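Local coordinates for poly(ADP-ribose) glycohydrolase (Thermomonospora curvata, PDB 3SIG), which hydrolyses the ribose–ribose glycosidic bonds of poly(ADP-ribose) and binds the product ADP-ribose in a macrodomain-type pocket, at residues E47-L52 against A200-A205. Sequence-based numbering, arbitrary orientation.
Sequences EKLAVL and AAKVLA
Two helices of the macrodomain-like fold pack across each other where Leu49 and Leu52, one turn apart on helix 46-54, meet Lys202 and Ala205 on the long helix 189-209. The short helix directly follows 42-44, an outermost strand of the mixed sheet, so the contact joins that margin of the fold to helix 189-209. The segment axes come within 8.9 Å and cross at 70°, and the close approach is marked by a CA–CA distance of 5.5 Å between Leu49 and Lys202. Aliphatic methylenes, not charges, do the touching here: Leu49 CB sits 3.6 Å from Lys202 CG and is almost as near to CB and CD, so the lysine stem runs past the foot of the leucine. Farther out, Leu49 CD1 lies 4.0 Å from Lys202 CB, while CD2 reaches toward the backbone, 3.8 Å from Lys202 O.

With CG beside its own backbone N (chi1 -69°) and every later torsion near 180°, the Lys202 chain is fully extended and carries its amine along helix 46-54 toward the N-terminal end. There NZ donates a hydrogen bond to Pro46 O and forms a salt bridge with Asp145, which gives the charged end two partners beyond the apolar stem. Leu53 adds to the packing against Lys202 and Ala205. One turn along both helices, Leu52 CB meets Ala205 CB at 4.0 Å, and toward the tip of the lysine chain Lys202 CE passes 3.9 Å from Ala50 N.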
loop_
_atom_site.group_PDB
_atom_site.type_symbol
_atom_site.label_atom_id
_atom_site.label_comp_id
_atom_site.label_asym_id
_atom_site.label_seq_id
_atom_site.Cartn_x
_atom_site.Cartn_y
_atom_site.Cartn_z
ATOM N N GLU A 47 -1.996 6.042 -18.612
ATOM C CA GLU A 47 -3.096 6.313 -19.518
ATOM C C GLU A 47 -4.202 5.267 -19.444
ATOM O O GLU A 47 -5.357 5.566 -19.708
ATOM C CB GLU A 47 -2.572 6.464 -20.953
ATOM C CG GLU A 47 -2.135 5.194 -21.605
ATOM C CD GLU A 47 -0.702 4.803 -21.285
ATOM O OE1 GLU A 47 -0.074 5.470 -20.434
ATOM O OE2 GLU A 47 -0.188 3.874 -21.941
ATOM N N LYS A 48 -3.872 4.051 -19.012
ATOM C CA LYS A 48 -4.900 3.053 -18.819
ATOM C C LYS A 48 -5.757 3.408 -17.594
ATOM O O LYS A 48 -6.984 3.292 -17.606
ATOM C CB LYS A 48 -4.257 1.682 -18.631
ATOM C CG LYS A 48 -5.233 0.555 -18.396
ATOM C CD LYS A 48 -6.308 0.430 -19.476
ATOM C CE LYS A 48 -7.274 -0.731 -19.166
ATOM N NZ LYS A 48 -8.364 -0.878 -20.195
ATOM N N LEU A 49 -5.103 3.889 -16.536
ATOM C CA LEU A 49 -5.817 4.353 -15.355
ATOM C C LEU A 49 -6.692 5.583 -15.690
ATOM O O LEU A 49 -7.800 5.734 -15.186
ATOM C CB LEU A 49 -4.804 4.684 -14.239
ATOM C CG LEU A 49 -3.998 3.487 -13.752
ATOM C CD1 LEU A 49 -2.712 3.956 -13.162
ATOM C CD2 LEU A 49 -4.831 2.644 -12.813
ATOM N N ALA A 50 -6.177 6.458 -16.554
ATOM C CA ALA A 50 -6.957 7.610 -17.004
ATOM C C ALA A 50 -8.224 7.150 -17.725
ATOM O O ALA A 50 -9.288 7.730 -17.549
ATOM C CB ALA A 50 -6.109 8.527 -17.904
ATOM N N VAL A 51 -8.115 6.091 -18.529
ATOM C CA VAL A 51 -9.305 5.530 -19.144
ATOM C C VAL A 51 -10.316 5.024 -18.114
ATOM O O VAL A 51 -11.505 5.300 -18.260
ATOM C CB VAL A 51 -8.935 4.435 -20.159
ATOM C CG1 VAL A 51 -10.164 3.642 -20.575
ATOM C CG2 VAL A 51 -8.282 5.087 -21.374
ATOM N N LEU A 52 -9.842 4.369 -17.045
ATOM C CA LEU A 52 -10.749 3.932 -15.968
ATOM C C LEU A 52 -11.517 5.114 -15.353
ATOM O O LEU A 52 -12.723 5.039 -15.058
ATOM C CB LEU A 52 -9.981 3.189 -14.874
ATOM C CG LEU A 52 -9.244 1.918 -15.294
ATOM C CD1 LEU A 52 -8.483 1.281 -14.119
ATOM C CD2 LEU A 52 -10.197 0.889 -15.923
ATOM N N ALA A 200 -3.894 9.690 -6.728
ATOM C CA ALA A 200 -4.864 9.086 -5.821
ATOM C C ALA A 200 -6.173 8.727 -6.523
ATOM O O ALA A 200 -6.759 7.667 -6.247
ATOM C CB ALA A 200 -5.152 10.013 -4.643
ATOM N N ALA A 201 -6.601 9.538 -7.467
ATOM C CA ALA A 201 -7.804 9.202 -8.191
ATOM C C ALA A 201 -7.613 7.893 -8.956
ATOM O O ALA A 201 -8.534 7.070 -9.063
ATOM C CB ALA A 201 -8.177 10.293 -9.140
ATOM N N LYS A 202 -6.425 7.713 -9.529
ATOM C CA LYS A 202 -6.109 6.498 -10.273
ATOM C C LYS A 202 -5.998 5.265 -9.377
ATOM O O LYS A 202 -6.418 4.158 -9.754
ATOM C CB LYS A 202 -4.844 6.738 -11.137
ATOM C CG LYS A 202 -5.092 7.683 -12.249
ATOM C CD LYS A 202 -3.840 8.031 -13.041
ATOM C CE LYS A 202 -4.189 8.880 -14.251
ATOM N NZ LYS A 202 -2.987 9.197 -15.069
ATOM N N VAL A 203 -5.445 5.433 -8.189
ATOM C CA VAL A 203 -5.444 4.352 -7.213
ATOM C C VAL A 203 -6.883 3.907 -6.898
ATOM O O VAL A 203 -7.185 2.690 -6.889
ATOM C CB VAL A 203 -4.762 4.830 -5.899
ATOM C CG1 VAL A 203 -5.006 3.845 -4.771
ATOM C CG2 VAL A 203 -3.260 5.017 -6.116
ATOM N N LEU A 204 -7.765 4.863 -6.619
ATOM C CA LEU A 204 -9.149 4.542 -6.312
ATOM C C LEU A 204 -9.837 3.926 -7.515
ATOM O O LEU A 204 -10.645 2.988 -7.369
ATOM C CB LEU A 204 -9.902 5.780 -5.832
ATOM C CG LEU A 204 -9.459 6.404 -4.517
ATOM C CD1 LEU A 204 -10.337 7.597 -4.162
ATOM C CD2 LEU A 204 -9.475 5.441 -3.457
ATOM N N ALA A 205 -9.544 4.420 -8.710
ATOM C CA ALA A 205 -10.151 3.840 -9.898
ATOM C C ALA A 205 -9.725 2.393 -10.062
ATOM O O ALA A 205 -10.563 1.562 -10.455
ATOM C CB ALA A 205 -9.800 4.650 -11.145
#